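Local coordinates for protein Tae4 (Agrobacterium tumefaciens, PDB 6IJF) that is probably a papain-like peptidoglycan amidase effector of the type VI secretion system, cutting cell-wall peptides of rival bacteria, at residues R27-E32 with H45-I50; V118-N123 with T155-P160. All blocks are in the same frame, centred on the assembly; numbering follows the deposited sequence.

In the fold
Interaction 1 closes before interaction 2 opens along the chain, and the two lie on opposite sides of its centre, with their own centres about 21 Å apart and their nearest atoms about 8 Å apart. Interaction 1 joins helix 26-33 to the first turn of helix 48-58 and the loop before it; interaction 2 pairs strands 116-122 and 155-160 within the antiparallel sheet. A helix carrying C48 at its start and a sheet carrying H132 and D134 on strand 131-137 fit the papain-like (clan CA) division, whose catalytic centre lies between the two. Interaction 1 thus includes the segment that carries C48, though C48 takes no part in the contact, and interaction 2 reaches the probable Cys-His-Asp site through F121, which touches H132.

Interaction 1. Residues R27-E32 with H45-I50; sequences RDLFTE and HNTCAI
L29 and T47 mark the closest backbone approach, their CA atoms 9.0 Å apart, a spacing that leaves the contact to side chains alone. Residues 27-32 are helical throughout, whereas 45-47 form a loop that runs into helix 48-58. With CG anti to the backbone N (chi1 175°) and chi2 at 77°, L29 puts CD2 4.0 Å from I50 CG2; the two side chains meet obliquely. L29 also slides past T47, the pair pointing in opposite directions. The F30 side chain lies at about a right angle to that of I50, and its ring carbon CE1 comes 3.8 Å from I50 CD1. The methyl CG2 of T47 adds a second contact to that ring, 4.1 Å from F30 CE1. This apolar layer packs helix 26-33 against the loop and first turn of the helix that opens with C48, the probable nucleophile of a papain-like Cys-His-Asp centre. The side chain of C48 points away from helix 26-33 and touches H132 on strand 131-137. All four touching residues are buried. T47 uses its two branches differently: CG2 serves the apolar contact, while OG1 bonds to R51 and to an acidic side chain of another protein's chain.

Interaction 2. Residues V118-N123 with T155-P160; sequences VVAFNN and TIWFWP
The first torsions of N122 and T155 bring their polar ends together: chi1 of -49° sets N122 CG anti to the backbone carbonyl carbon, while chi1 of 69° lodges T155 OG1 between backbone N and carbonyl carbon. The hydroxyl of T155 then donates to N122 OD1 over 3.0 Å, approaching only slightly tilted from the amide's carbonyl plane. That same OD1 rests over one face of the W157 indole, 3.6 Å from W157 CE2 and offset toward the rim. Along this face of the sheet, the W159 indole offers CZ3 to A120 CB (3.9 Å) and CE3 to V118 CG1 (3.7 Å). Its NE1 is held elsewhere, by the carbonyl of G98. On the other face, V119 CG2 packs beside I156 CG2, the two side chains pointing the same way, and F121 CD1 lies 3.8 Å from I156 CG1. Five backbone bonds fix the register. V118 and A120 each exchange two, with W159 and W157, and N122 N donates to T155 O; W157 N to A120 O is the shortest at 2.7 Å. Non-hydrogen-bonded pairs V119-F158 and F121-I156 fall between them. With strand directions 169° apart, this is regular antiparallel pairing in the larger sheet, consistent with the beta half of a papain-like fold, where strand 116-122 also bonds to strand 131-137 and F121 touches the presumed catalytic H132.

Interaction 1. Residues R27-E32 with H45-I50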
loop_
_atom_site.group_PDB
_atom_site.type_symbol
_atom_site.label_atom_id
_atom_site.label_comp_id
_atom_site.label_asym_id
_atom_site.label_seq_id
_atom_site.Cartn_x
_atom_site.Cartn_y
_atom_site.Cartn_z
ATOM N N ARG C 27 -23.956 -4.827 4.739
ATOM C CA ARG C 27 -25.034 -5.826 4.958
ATOM C C ARG C 27 -25.510 -5.718 6.414
ATOM O O ARG C 27 -26.724 -5.594 6.646
ATOM C CB ARG C 27 -24.490 -7.203 4.579
ATOM C CG ARG C 27 -25.430 -8.358 4.857
ATOM C CD ARG C 27 -24.826 -9.595 4.199
ATOM N NE ARG C 27 -23.631 -10.069 4.911
ATOM C CZ ARG C 27 -22.686 -10.886 4.410
ATOM N NH1 ARG C 27 -22.720 -11.287 3.152
ATOM N NH2 ARG C 27 -21.737 -11.367 5.190
ATOM N N ASP C 28 -24.589 -5.689 7.371
ATOM C CA ASP C 28 -24.932 -5.608 8.816
ATOM C C ASP C 28 -25.457 -4.216 9.157
ATOM O O ASP C 28 -26.422 -4.115 9.926
ATOM C CB ASP C 28 -23.744 -6.024 9.693
ATOM C CG ASP C 28 -23.507 -7.542 9.701
ATOM O OD1 ASP C 28 -24.501 -8.304 9.639
ATOM O OD2 ASP C 28 -22.332 -7.947 9.704
ATOM N N LEU C 29 -24.817 -3.159 8.657
ATOM C CA LEU C 29 -25.272 -1.768 8.932
ATOM C C LEU C 29 -26.753 -1.621 8.526
ATOM O O LEU C 29 -27.552 -1.048 9.297
ATOM C CB LEU C 29 -24.386 -0.815 8.135
ATOM C CG LEU C 29 -24.786 0.651 8.214
ATOM C CD1 LEU C 29 -24.352 1.248 9.542
ATOM C CD2 LEU C 29 -24.192 1.430 7.057
ATOM N N PHE C 30 -27.094 -2.043 7.316
ATOM C CA PHE C 30 -28.457 -1.876 6.743
ATOM C C PHE C 30 -29.417 -2.770 7.537
ATOM O O PHE C 30 -30.561 -2.345 7.773
ATOM C CB PHE C 30 -28.442 -2.184 5.243
ATOM C CG PHE C 30 -27.930 -1.071 4.357
ATOM C CD1 PHE C 30 -27.158 -0.039 4.864
ATOM C CD2 PHE C 30 -28.175 -1.097 2.995
ATOM C CE1 PHE C 30 -26.656 0.947 4.028
ATOM C CE2 PHE C 30 -27.691 -0.100 2.165
ATOM C CZ PHE C 30 -26.931 0.927 2.681
ATOM N N THR C 31 -28.974 -3.970 7.966
ATOM C CA THR C 31 -29.826 -4.857 8.810
ATOM C C THR C 31 -30.150 -4.132 10.117
ATOM O O THR C 31 -31.325 -4.105 10.500
ATOM C CB THR C 31 -29.207 -6.237 9.034
ATOM O OG1 THR C 31 -28.990 -6.777 7.729
ATOM C CG2 THR C 31 -30.113 -7.160 9.831
ATOM N N GLU C 32 -29.171 -3.507 10.769
ATOM C CA GLU C 32 -29.416 -2.909 12.098
ATOM C C GLU C 32 -30.552 -1.881 11.967
ATOM O O GLU C 32 -31.379 -1.822 12.886
ATOM C CB GLU C 32 -28.161 -2.279 12.701
ATOM C CG GLU C 32 -28.400 -1.688 14.072
ATOM C CD GLU C 32 -27.174 -1.097 14.730
ATOM O OE1 GLU C 32 -26.049 -1.491 14.329
ATOM O OE2 GLU C 32 -27.342 -0.289 15.682
ATOM N N HIS C 45 -24.740 2.276 -2.421
ATOM C CA HIS C 45 -23.352 1.744 -2.298
ATOM C C HIS C 45 -22.536 2.588 -1.311
ATOM O O HIS C 45 -21.688 1.997 -0.598
ATOM C CB HIS C 45 -22.681 1.671 -3.676
ATOM C CG HIS C 45 -23.030 0.420 -4.413
ATOM N ND1 HIS C 45 -23.147 0.383 -5.787
ATOM C CD2 HIS C 45 -23.297 -0.837 -3.979
ATOM C CE1 HIS C 45 -23.456 -0.840 -6.163
ATOM N NE2 HIS C 45 -23.564 -1.603 -5.076
ATOM N N ASN C 46 -22.713 3.910 -1.341
ATOM C CA ASN C 46 -21.853 4.869 -0.603
ATOM C C ASN C 46 -22.501 5.133 0.759
ATOM O O ASN C 46 -23.547 5.780 0.808
ATOM C CB ASN C 46 -21.547 6.108 -1.444
ATOM C CG ASN C 46 -20.880 5.727 -2.746
ATOM O OD1 ASN C 46 -21.329 6.144 -3.810
ATOM N ND2 ASN C 46 -19.878 4.871 -2.673
ATOM N N THR C 47 -21.913 4.606 1.828
ATOM C CA THR C 47 -22.541 4.535 3.179
ATOM C C THR C 47 -22.014 5.619 4.111
ATOM O O THR C 47 -22.490 5.656 5.263
ATOM C CB THR C 47 -22.319 3.124 3.752
ATOM O OG1 THR C 47 -20.908 2.963 3.912
ATOM C CG2 THR C 47 -22.874 2.033 2.859
ATOM N N CYS C 48 -21.094 6.497 3.675
ATOM C CA CYS C 48 -20.330 7.367 4.626
ATOM C C CYS C 48 -21.292 8.264 5.410
ATOM O O CYS C 48 -21.102 8.385 6.643
ATOM C CB CYS C 48 -19.245 8.188 3.936
ATOM S SG CYS C 48 -19.831 9.467 2.774
ATOM N N ALA C 49 -22.305 8.860 4.758
ATOM C CA ALA C 49 -23.222 9.822 5.415
ATOM C C ALA C 49 -24.244 9.091 6.326
ATOM O O ALA C 49 -24.599 9.654 7.395
ATOM C CB ALA C 49 -23.929 10.688 4.384
ATOM N N ILE C 50 -24.665 7.882 5.963
ATOM C CA ILE C 50 -25.456 6.966 6.851
ATOM C C ILE C 50 -24.677 6.699 8.147
ATOM O O ILE C 50 -25.237 6.824 9.261
ATOM C CB ILE C 50 -25.779 5.650 6.121
ATOM C CG1 ILE C 50 -26.602 5.895 4.860
ATOM C CG2 ILE C 50 -26.466 4.667 7.051
ATOM C CD1 ILE C 50 -26.629 4.713 3.910
#

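Interaction 2. Residues V118-N123 with T155-P160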
loop_
_atom_site.group_PDB
_atom_site.type_symbol
_atom_site.label_atom_id
_atom_site.label_comp_id
_atom_site.label_asym_id
_atom_site.label_seq_id
_atom_site.Cartn_x
_atom_site.Cartn_y
_atom_site.Cartn_z
ATOM N N VAL C 118 -15.021 15.995 13.070
ATOM C CA VAL C 118 -15.709 15.516 11.844
ATOM C C VAL C 118 -14.940 16.092 10.670
ATOM O O VAL C 118 -14.449 17.222 10.799
ATOM C CB VAL C 118 -17.184 15.958 11.811
ATOM C CG1 VAL C 118 -17.863 15.494 10.539
ATOM C CG2 VAL C 118 -17.928 15.483 13.047
ATOM N N VAL C 119 -14.803 15.333 9.597
ATOM C CA VAL C 119 -14.031 15.780 8.409
ATOM C C VAL C 119 -14.854 15.481 7.162
ATOM O O VAL C 119 -15.438 14.396 7.092
ATOM C CB VAL C 119 -12.632 15.137 8.345
ATOM C CG1 VAL C 119 -12.695 13.621 8.253
ATOM C CG2 VAL C 119 -11.815 15.738 7.214
ATOM N N ALA C 120 -14.841 16.404 6.210
ATOM C CA ALA C 120 -15.459 16.249 4.883
ATOM C C ALA C 120 -14.397 16.473 3.819
ATOM O O ALA C 120 -13.755 17.537 3.831
ATOM C CB ALA C 120 -16.596 17.221 4.752
ATOM N N PHE C 121 -14.194 15.460 2.987
ATOM C CA PHE C 121 -13.304 15.458 1.807
ATOM C C PHE C 121 -14.204 15.742 0.613
ATOM O O PHE C 121 -14.990 14.851 0.246
ATOM C CB PHE C 121 -12.557 14.132 1.690
ATOM C CG PHE C 121 -11.746 13.758 2.910
ATOM C CD1 PHE C 121 -10.454 14.242 3.096
ATOM C CD2 PHE C 121 -12.257 12.893 3.858
ATOM C CE1 PHE C 121 -9.721 13.887 4.215
ATOM C CE2 PHE C 121 -11.505 12.503 4.955
ATOM C CZ PHE C 121 -10.248 13.015 5.149
ATOM N N ASN C 122 -14.115 16.953 0.057
ATOM C CA ASN C 122 -15.045 17.422 -1.007
ATOM C C ASN C 122 -14.420 17.217 -2.387
ATOM O O ASN C 122 -13.267 17.655 -2.570
ATOM C CB ASN C 122 -15.422 18.886 -0.817
ATOM C CG ASN C 122 -15.867 19.177 0.589
ATOM O OD1 ASN C 122 -15.210 19.939 1.309
ATOM N ND2 ASN C 122 -16.927 18.518 1.017
ATOM N N ASN C 123 -15.151 16.598 -3.312
ATOM C CA ASN C 123 -14.777 16.431 -4.740
ATOM C C ASN C 123 -13.513 15.576 -4.861
ATOM O O ASN C 123 -12.390 16.106 -5.038
ATOM C CB ASN C 123 -14.690 17.810 -5.407
ATOM C CG ASN C 123 -15.936 18.622 -5.137
ATOM O OD1 ASN C 123 -17.048 18.163 -5.398
ATOM N ND2 ASN C 123 -15.759 19.781 -4.530
ATOM N N THR C 155 -11.011 20.154 -1.590
ATOM C CA THR C 155 -11.009 20.860 -0.289
ATOM C C THR C 155 -11.343 19.851 0.801
ATOM O O THR C 155 -11.972 18.810 0.517
ATOM C CB THR C 155 -11.957 22.067 -0.227
ATOM O OG1 THR C 155 -13.298 21.592 -0.266
ATOM C CG2 THR C 155 -11.766 23.057 -1.360
ATOM N N ILE C 156 -10.870 20.148 1.995
ATOM C CA ILE C 156 -11.111 19.330 3.199
ATOM C C ILE C 156 -11.684 20.262 4.255
ATOM O O ILE C 156 -11.038 21.289 4.548
ATOM C CB ILE C 156 -9.800 18.664 3.620
ATOM C CG1 ILE C 156 -9.286 17.782 2.478
ATOM C CG2 ILE C 156 -9.975 17.922 4.932
ATOM C CD1 ILE C 156 -7.884 17.303 2.639
ATOM N N TRP C 157 -12.856 19.921 4.788
ATOM C CA TRP C 157 -13.459 20.686 5.900
ATOM C C TRP C 157 -13.238 19.911 7.187
ATOM O O TRP C 157 -13.554 18.702 7.239
ATOM C CB TRP C 157 -14.943 20.947 5.668
ATOM C CG TRP C 157 -15.256 21.812 4.494
ATOM C CD1 TRP C 157 -14.409 22.637 3.816
ATOM C CD2 TRP C 157 -16.557 21.997 3.915
ATOM N NE1 TRP C 157 -15.090 23.298 2.835
ATOM C CE2 TRP C 157 -16.408 22.927 2.868
ATOM C CE3 TRP C 157 -17.823 21.467 4.175
ATOM C CZ2 TRP C 157 -17.487 23.342 2.084
ATOM C CZ3 TRP C 157 -18.884 21.861 3.393
ATOM C CH2 TRP C 157 -18.716 22.786 2.360
ATOM N N PHE C 158 -12.758 20.594 8.207
ATOM C CA PHE C 158 -12.567 20.017 9.558
ATOM C C PHE C 158 -13.402 20.792 10.576
ATOM O O PHE C 158 -13.235 22.017 10.704
ATOM C CB PHE C 158 -11.088 20.042 9.921
ATOM C CG PHE C 158 -10.806 19.450 11.265
ATOM C CD1 PHE C 158 -11.279 18.198 11.585
ATOM C CD2 PHE C 158 -10.102 20.169 12.226
ATOM C CE1 PHE C 158 -11.063 17.659 12.844
ATOM C CE2 PHE C 158 -9.880 19.627 13.483
ATOM C CZ PHE C 158 -10.351 18.368 13.785
ATOM N N TRP C 159 -14.236 20.073 11.324
ATOM C CA TRP C 159 -14.951 20.586 12.532
ATOM C C TRP C 159 -14.319 19.991 13.785
ATOM O O TRP C 159 -14.567 18.832 14.115
ATOM C CB TRP C 159 -16.419 20.194 12.473
ATOM C CG TRP C 159 -17.235 20.747 11.347
ATOM C CD1 TRP C 159 -17.955 21.899 11.378
ATOM C CD2 TRP C 159 -17.560 20.116 10.092
ATOM N NE1 TRP C 159 -18.675 22.046 10.228
ATOM C CE2 TRP C 159 -18.493 20.950 9.436
ATOM C CE3 TRP C 159 -17.181 18.931 9.460
ATOM C CZ2 TRP C 159 -18.983 20.670 8.170
ATOM C CZ3 TRP C 159 -17.696 18.643 8.225
ATOM C CH2 TRP C 159 -18.585 19.497 7.585
ATOM N N PRO C 160 -13.478 20.739 14.532
ATOM C CA PRO C 160 -12.885 20.211 15.763
ATOM C C PRO C 160 -13.934 20.038 16.878
ATOM O O PRO C 160 -14.807 20.854 16.950
ATOM C CB PRO C 160 -11.841 21.269 16.146
ATOM C CG PRO C 160 -12.337 22.530 15.506
ATOM C CD PRO C 160 -13.056 22.117 14.238
#